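Local coordinates for protein isoflavone reductase (Medicago sativa, PDB 2GAS) that reduces isoflavones to chiral isoflavanones with NADPH, yielding the penultimate intermediate of the alfalfa phytoalexin medicarpin, at residues 105-116 against 145-155. Residues are numbered along the deposited sequence; the frame is centred on the assembly and turned at random.
Sequences VKKFFPSEFGLD and VPYTYLCCHAF
Strand 107-109 and strand 148-151, parallel neighbours in the Rossmann-type fold of this NmrA-family reductase, are joined by a beta-alpha-beta crossover through helix 126-143 and by a single bridge. Phe-108 is bonded on both sides of Tyr-147: its N donates to Pro-146 O (2.8 Å) and its O accepts from Thr-148 N (3.2 Å). Beyond this bridge the strands part, and a water takes over, giving its protons to Pro-110 O and Thr-148 O and accepting from Leu-150 N. Thr-148 CB lies over one face of the Phe-109 ring, 3.9 Å from its centroid, a CH-pi contact; with OG1 beside the backbone N (chi1 -64°), bonded to Thr-207 O, CG2 reaches Phe-109 CE2 at 3.5 Å. Leu-150 CB sits at the edge of the same ring. Cutting Phe-109 back to an alanine is likely to strip Thr-148 CG2 and Leu-150 CB of their aromatic neighbour and open a gap beneath Thr-148. Further on, Phe-113 N bonds Leu-150 O at 2.8 Å, whereas His-153 N approaches Gly-114 O (2.9 Å) from above the carbonyl plane. Backbone bonds and a bridging water thus hold 105-116, whose Glu-112 and Asp-116 form salt bridges with Arg-137, an NADP(+)-binding residue by similarity, and whose Glu-112 O accepts from Lys-133 NZ, against 145-155, consistent with a role in positioning the probable catalytic Lys-133.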
ATOM      1  N   VAL A 105     -18.738   1.359 -13.581  1.00 19.63           N
ATOM      2  CA  VAL A 105     -17.665   1.810 -12.692  1.00 18.78           C
ATOM      3  C   VAL A 105     -17.162   3.227 -12.941  1.00 17.60           C
ATOM      4  O   VAL A 105     -16.742   3.568 -14.050  1.00 18.18           O
ATOM      5  CB  VAL A 105     -16.476   0.825 -12.733  1.00 17.61           C
ATOM      6  CG1 VAL A 105     -15.373   1.284 -11.780  1.00 18.03           C
ATOM      7  CG2 VAL A 105     -16.956  -0.562 -12.341  1.00 20.37           C
ATOM      8  N   LYS A 106     -17.204   4.044 -11.890  1.00 17.40           N
ATOM      9  CA  LYS A 106     -16.756   5.427 -11.959  1.00 17.95           C
ATOM     10  C   LYS A 106     -15.286   5.583 -11.582  1.00 17.38           C
ATOM     11  O   LYS A 106     -14.662   6.594 -11.905  1.00 17.06           O
ATOM     12  CB  LYS A 106     -17.629   6.301 -11.055  1.00 17.95           C
ATOM     13  CG  LYS A 106     -19.093   6.265 -11.459  1.00 20.46           C
ATOM     14  CD  LYS A 106     -19.952   7.167 -10.589  1.00 23.49           C
ATOM     15  CE  LYS A 106     -21.416   7.027 -10.968  1.00 25.34           C
ATOM     16  NZ  LYS A 106     -22.302   7.827 -10.083  1.00 28.99           N
ATOM     17  N   LYS A 107     -14.729   4.585 -10.905  1.00 16.63           N
ATOM     18  CA  LYS A 107     -13.319   4.648 -10.532  1.00 18.04           C
ATOM     19  C   LYS A 107     -12.813   3.304 -10.041  1.00 17.57           C
ATOM     20  O   LYS A 107     -13.474   2.638  -9.253  1.00 17.75           O
ATOM     21  CB  LYS A 107     -13.093   5.717  -9.451  1.00 19.30           C
ATOM     22  CG  LYS A 107     -11.622   6.015  -9.186  1.00 24.84           C
ATOM     23  CD  LYS A 107     -11.378   7.497  -8.884  1.00 29.81           C
ATOM     24  CE  LYS A 107     -11.973   7.901  -7.548  1.00 30.48           C
ATOM     25  NZ  LYS A 107     -11.742   9.345  -7.239  1.00 31.47           N
ATOM     26  N   PHE A 108     -11.644   2.904 -10.530  1.00 16.20           N
ATOM     27  CA  PHE A 108     -11.028   1.644 -10.137  1.00 15.24           C
ATOM     28  C   PHE A 108      -9.657   1.893  -9.536  1.00 15.25           C
ATOM     29  O   PHE A 108      -8.838   2.603 -10.124  1.00 13.95           O
ATOM     30  CB  PHE A 108     -10.888   0.709 -11.347  1.00 16.18           C
ATOM     31  CG  PHE A 108     -10.095  -0.550 -11.071  1.00 16.74           C
ATOM     32  CD1 PHE A 108     -10.360  -1.333  -9.950  1.00 15.66           C
ATOM     33  CD2 PHE A 108      -9.108  -0.975 -11.960  1.00 15.81           C
ATOM     34  CE1 PHE A 108      -9.655  -2.519  -9.725  1.00 16.44           C
ATOM     35  CE2 PHE A 108      -8.403  -2.158 -11.739  1.00 14.23           C
ATOM     36  CZ  PHE A 108      -8.674  -2.927 -10.629  1.00 15.48           C
ATOM     37  N   PHE A 109      -9.432   1.331  -8.348  1.00 13.45           N
ATOM     38  CA  PHE A 109      -8.147   1.426  -7.666  1.00 13.49           C
ATOM     39  C   PHE A 109      -7.477   0.066  -7.773  1.00 14.68           C
ATOM     40  O   PHE A 109      -7.879  -0.876  -7.092  1.00 15.89           O
ATOM     41  CB  PHE A 109      -8.301   1.717  -6.164  1.00 15.37           C
ATOM     42  CG  PHE A 109      -8.598   3.151  -5.826  1.00 15.53           C
ATOM     43  CD1 PHE A 109      -9.855   3.696  -6.060  1.00 15.32           C
ATOM     44  CD2 PHE A 109      -7.629   3.944  -5.207  1.00 14.33           C
ATOM     45  CE1 PHE A 109     -10.152   5.007  -5.680  1.00 16.55           C
ATOM     46  CE2 PHE A 109      -7.914   5.263  -4.820  1.00 15.49           C
ATOM     47  CZ  PHE A 109      -9.176   5.793  -5.055  1.00 14.23           C
ATOM     48  N   PRO A 110      -6.465  -0.071  -8.642  1.00 14.06           N
ATOM     49  CA  PRO A 110      -5.826  -1.386  -8.716  1.00 14.97           C
ATOM     50  C   PRO A 110      -4.941  -1.627  -7.490  1.00 16.52           C
ATOM     51  O   PRO A 110      -4.757  -0.734  -6.658  1.00 15.72           O
ATOM     52  CB  PRO A 110      -5.032  -1.315 -10.021  1.00 14.49           C
ATOM     53  CG  PRO A 110      -4.720   0.150 -10.144  1.00 13.78           C
ATOM     54  CD  PRO A 110      -6.013   0.805  -9.736  1.00 13.11           C
ATOM     55  N   SER A 111      -4.393  -2.836  -7.391  1.00 15.69           N
ATOM     56  CA  SER A 111      -3.550  -3.228  -6.267  1.00 16.46           C
ATOM     57  C   SER A 111      -2.175  -2.565  -6.309  1.00 15.84           C
ATOM     58  O   SER A 111      -1.178  -3.178  -6.691  1.00 16.78           O
ATOM     59  CB  SER A 111      -3.409  -4.757  -6.240  1.00 17.15           C
ATOM     60  OG  SER A 111      -2.695  -5.190  -5.098  1.00 19.46           O
ATOM     61  N   GLU A 112      -2.140  -1.300  -5.908  1.00 15.02           N
ATOM     62  CA  GLU A 112      -0.913  -0.520  -5.885  1.00 14.11           C
ATOM     63  C   GLU A 112      -0.426  -0.529  -4.444  1.00 14.29           C
ATOM     64  O   GLU A 112       0.181  -1.499  -4.002  1.00 15.28           O
ATOM     65  CB  GLU A 112      -1.210   0.901  -6.365  1.00 14.79           C
ATOM     66  CG  GLU A 112      -1.557   0.992  -7.860  1.00 15.83           C
ATOM     67  CD  GLU A 112      -0.321   1.009  -8.739  1.00 17.55           C
ATOM     68  OE1 GLU A 112       0.746   1.426  -8.238  1.00 17.81           O
ATOM     69  OE2 GLU A 112      -0.415   0.629  -9.930  1.00 17.79           O
ATOM     70  N   PHE A 113      -0.701   0.549  -3.720  1.00 14.56           N
ATOM     71  CA  PHE A 113      -0.337   0.643  -2.310  1.00 15.01           C
ATOM     72  C   PHE A 113       1.139   0.424  -1.995  1.00 17.07           C
ATOM     73  O   PHE A 113       1.501  -0.240  -1.017  1.00 18.32           O
ATOM     74  CB  PHE A 113      -1.218  -0.323  -1.503  1.00 15.07           C
ATOM     75  CG  PHE A 113      -2.688  -0.092  -1.707  1.00 15.54           C
ATOM     76  CD1 PHE A 113      -3.416  -0.877  -2.601  1.00 14.74           C
ATOM     77  CD2 PHE A 113      -3.330   0.972  -1.069  1.00 14.28           C
ATOM     78  CE1 PHE A 113      -4.756  -0.606  -2.867  1.00 16.36           C
ATOM     79  CE2 PHE A 113      -4.672   1.249  -1.332  1.00 15.35           C
ATOM     80  CZ  PHE A 113      -5.387   0.458  -2.235  1.00 16.87           C
ATOM     81  N   GLY A 114       1.985   1.010  -2.832  1.00 16.12           N
ATOM     82  CA  GLY A 114       3.419   0.925  -2.652  1.00 16.98           C
ATOM     83  C   GLY A 114       4.048   2.112  -3.348  1.00 16.52           C
ATOM     84  O   GLY A 114       3.476   3.201  -3.375  1.00 17.02           O
ATOM     85  N   LEU A 115       5.229   1.918  -3.915  1.00 16.71           N
ATOM     86  CA  LEU A 115       5.892   3.011  -4.616  1.00 15.63           C
ATOM     87  C   LEU A 115       5.181   3.251  -5.945  1.00 15.42           C
ATOM     88  O   LEU A 115       4.277   2.505  -6.319  1.00 15.90           O
ATOM     89  CB  LEU A 115       7.365   2.666  -4.880  1.00 17.38           C
ATOM     90  CG  LEU A 115       7.678   1.727  -6.053  1.00 20.35           C
ATOM     91  CD1 LEU A 115       9.182   1.585  -6.192  1.00 22.00           C
ATOM     92  CD2 LEU A 115       7.032   0.370  -5.829  1.00 22.44           C
ATOM     93  N   ASP A 116       5.572   4.304  -6.652  1.00 15.42           N
ATOM     94  CA  ASP A 116       4.987   4.575  -7.961  1.00 16.77           C
ATOM     95  C   ASP A 116       5.758   3.655  -8.916  1.00 17.60           C
ATOM     96  O   ASP A 116       6.925   3.912  -9.217  1.00 18.14           O
ATOM     97  CB  ASP A 116       5.192   6.042  -8.354  1.00 17.10           C
ATOM     98  CG  ASP A 116       4.562   6.372  -9.687  1.00 16.90           C
ATOM     99  OD1 ASP A 116       4.201   5.421 -10.407  1.00 17.05           O
ATOM    100  OD2 ASP A 116       4.428   7.569 -10.021  1.00 17.54           O
ATOM    101  N   VAL A 145     -10.626   2.419 -18.399  1.00 19.69           N
ATOM    102  CA  VAL A 145     -11.266   2.291 -17.097  1.00 18.34           C
ATOM    103  C   VAL A 145     -10.790   3.488 -16.274  1.00 17.81           C
ATOM    104  O   VAL A 145      -9.585   3.712 -16.155  1.00 18.52           O
ATOM    105  CB  VAL A 145     -10.836   0.982 -16.389  1.00 20.64           C
ATOM    106  CG1 VAL A 145     -11.423   0.925 -14.984  1.00 20.53           C
ATOM    107  CG2 VAL A 145     -11.294  -0.223 -17.204  1.00 22.54           C
ATOM    108  N   PRO A 146     -11.725   4.289 -15.725  1.00 17.98           N
ATOM    109  CA  PRO A 146     -11.327   5.451 -14.918  1.00 16.18           C
ATOM    110  C   PRO A 146     -10.546   4.904 -13.728  1.00 15.91           C
ATOM    111  O   PRO A 146     -11.009   3.984 -13.050  1.00 16.89           O
ATOM    112  CB  PRO A 146     -12.663   6.077 -14.525  1.00 18.15           C
ATOM    113  CG  PRO A 146     -13.577   4.887 -14.454  1.00 18.51           C
ATOM    114  CD  PRO A 146     -13.183   4.082 -15.673  1.00 18.15           C
ATOM    115  N   TYR A 147      -9.376   5.474 -13.467  1.00 14.49           N
ATOM    116  CA  TYR A 147      -8.520   4.956 -12.407  1.00 15.75           C
ATOM    117  C   TYR A 147      -7.875   5.947 -11.448  1.00 16.71           C
ATOM    118  O   TYR A 147      -7.898   7.156 -11.649  1.00 17.14           O
ATOM    119  CB  TYR A 147      -7.379   4.160 -13.047  1.00 16.67           C
ATOM    120  CG  TYR A 147      -6.489   5.012 -13.939  1.00 19.18           C
ATOM    121  CD1 TYR A 147      -6.774   5.174 -15.294  1.00 18.57           C
ATOM    122  CD2 TYR A 147      -5.376   5.685 -13.418  1.00 18.54           C
ATOM    123  CE1 TYR A 147      -5.975   5.976 -16.113  1.00 21.41           C
ATOM    124  CE2 TYR A 147      -4.571   6.496 -14.232  1.00 20.74           C
ATOM    125  CZ  TYR A 147      -4.881   6.631 -15.578  1.00 20.92           C
ATOM    126  OH  TYR A 147      -4.098   7.414 -16.398  1.00 25.33           O
ATOM    127  N   THR A 148      -7.307   5.386 -10.385  1.00 15.44           N
ATOM    128  CA  THR A 148      -6.523   6.136  -9.408  1.00 14.02           C
ATOM    129  C   THR A 148      -5.497   5.138  -8.881  1.00 13.28           C
ATOM    130  O   THR A 148      -5.855   4.038  -8.450  1.00 13.16           O
ATOM    131  CB  THR A 148      -7.345   6.681  -8.228  1.00 13.22           C
ATOM    132  OG1 THR A 148      -8.293   7.642  -8.706  1.00 16.54           O
ATOM    133  CG2 THR A 148      -6.411   7.374  -7.218  1.00 16.56           C
ATOM    134  N   TYR A 149      -4.224   5.507  -8.958  1.00 14.06           N
ATOM    135  CA  TYR A 149      -3.139   4.654  -8.478  1.00 14.91           C
ATOM    136  C   TYR A 149      -2.718   5.225  -7.135  1.00 15.02           C
ATOM    137  O   TYR A 149      -2.187   6.330  -7.069  1.00 14.57           O
ATOM    138  CB  TYR A 149      -1.958   4.697  -9.450  1.00 13.67           C
ATOM    139  CG  TYR A 149      -2.307   4.307 -10.869  1.00 12.48           C
ATOM    140  CD1 TYR A 149      -1.671   4.917 -11.946  1.00 13.05           C
ATOM    141  CD2 TYR A 149      -3.254   3.314 -11.134  1.00 15.33           C
ATOM    142  CE1 TYR A 149      -1.968   4.548 -13.261  1.00 14.01           C
ATOM    143  CE2 TYR A 149      -3.555   2.940 -12.442  1.00 15.42           C
ATOM    144  CZ  TYR A 149      -2.908   3.560 -13.494  1.00 14.69           C
ATOM    145  OH  TYR A 149      -3.204   3.185 -14.786  1.00 16.83           O
ATOM    146  N   LEU A 150      -2.963   4.474  -6.066  1.00 13.91           N
ATOM    147  CA  LEU A 150      -2.638   4.940  -4.719  1.00 14.05           C
ATOM    148  C   LEU A 150      -1.220   4.504  -4.358  1.00 15.05           C
ATOM    149  O   LEU A 150      -0.976   3.351  -4.022  1.00 15.28           O
ATOM    150  CB  LEU A 150      -3.659   4.378  -3.724  1.00 14.35           C
ATOM    151  CG  LEU A 150      -3.842   5.032  -2.345  1.00 13.81           C
ATOM    152  CD1 LEU A 150      -2.549   4.947  -1.542  1.00 16.88           C
ATOM    153  CD2 LEU A 150      -4.272   6.476  -2.512  1.00 15.68           C
ATOM    154  N   CYS A 151      -0.285   5.442  -4.450  1.00 14.92           N
ATOM    155  CA  CYS A 151       1.118   5.170  -4.161  1.00 15.52           C
ATOM    156  C   CYS A 151       1.443   5.690  -2.766  1.00 15.88           C
ATOM    157  O   CYS A 151       1.811   6.855  -2.590  1.00 16.22           O
ATOM    158  CB  CYS A 151       1.989   5.850  -5.220  1.00 14.19           C
ATOM    159  SG  CYS A 151       1.501   5.399  -6.914  1.00 17.11           S
ATOM    160  N   CYS A 152       1.301   4.812  -1.777  1.00 15.56           N
ATOM    161  CA  CYS A 152       1.527   5.178  -0.377  1.00 15.60           C
ATOM    162  C   CYS A 152       2.931   4.901   0.127  1.00 16.29           C
ATOM    163  O   CYS A 152       3.234   5.144   1.295  1.00 16.22           O
ATOM    164  CB  CYS A 152       0.524   4.450   0.517  1.00 14.99           C
ATOM    165  SG  CYS A 152       0.639   2.645   0.414  1.00 17.04           S
ATOM    166  N   HIS A 153       3.782   4.374  -0.743  1.00 15.84           N
ATOM    167  CA  HIS A 153       5.149   4.072  -0.372  1.00 15.81           C
ATOM    168  C   HIS A 153       5.313   3.116   0.812  1.00 17.14           C
ATOM    169  O   HIS A 153       4.683   2.061   0.831  1.00 18.61           O
ATOM    170  CB  HIS A 153       5.916   5.385  -0.185  1.00 16.46           C
ATOM    171  CG  HIS A 153       6.146   6.103  -1.478  1.00 15.83           C
ATOM    172  ND1 HIS A 153       7.004   5.622  -2.443  1.00 16.41           N
ATOM    173  CD2 HIS A 153       5.536   7.182  -2.024  1.00 15.45           C
ATOM    174  CE1 HIS A 153       6.907   6.367  -3.530  1.00 17.25           C
ATOM    175  NE2 HIS A 153       6.021   7.320  -3.301  1.00 16.51           N
ATOM    176  N   ALA A 154       6.113   3.481   1.811  1.00 16.71           N
ATOM    177  CA  ALA A 154       6.396   2.569   2.916  1.00 17.29           C
ATOM    178  C   ALA A 154       5.454   2.495   4.114  1.00 17.74           C
ATOM    179  O   ALA A 154       5.376   3.422   4.914  1.00 18.16           O
ATOM    180  CB  ALA A 154       7.824   2.815   3.414  1.00 16.41           C
ATOM    181  N   PHE A 155       4.760   1.367   4.242  1.00 17.12           N
ATOM    182  CA  PHE A 155       3.852   1.153   5.369  1.00 16.82           C
ATOM    183  C   PHE A 155       4.692   1.060   6.636  1.00 18.17           C
ATOM    184  O   PHE A 155       5.716   0.377   6.654  1.00 16.47           O
ATOM    185  CB  PHE A 155       3.097  -0.168   5.219  1.00 17.57           C
ATOM    186  CG  PHE A 155       1.976  -0.127   4.234  1.00 17.84           C
ATOM    187  CD1 PHE A 155       0.794   0.541   4.535  1.00 18.59           C
ATOM    188  CD2 PHE A 155       2.085  -0.779   3.011  1.00 21.32           C
ATOM    189  CE1 PHE A 155      -0.265   0.556   3.633  1.00 20.09           C
ATOM    190  CE2 PHE A 155       1.031  -0.769   2.104  1.00 19.78           C
ATOM    191  CZ  PHE A 155      -0.145  -0.100   2.416  1.00 19.63           C
TER
HETATM  192  O   HOH W   1      -4.609   2.184  -6.610  1.00 14.54           O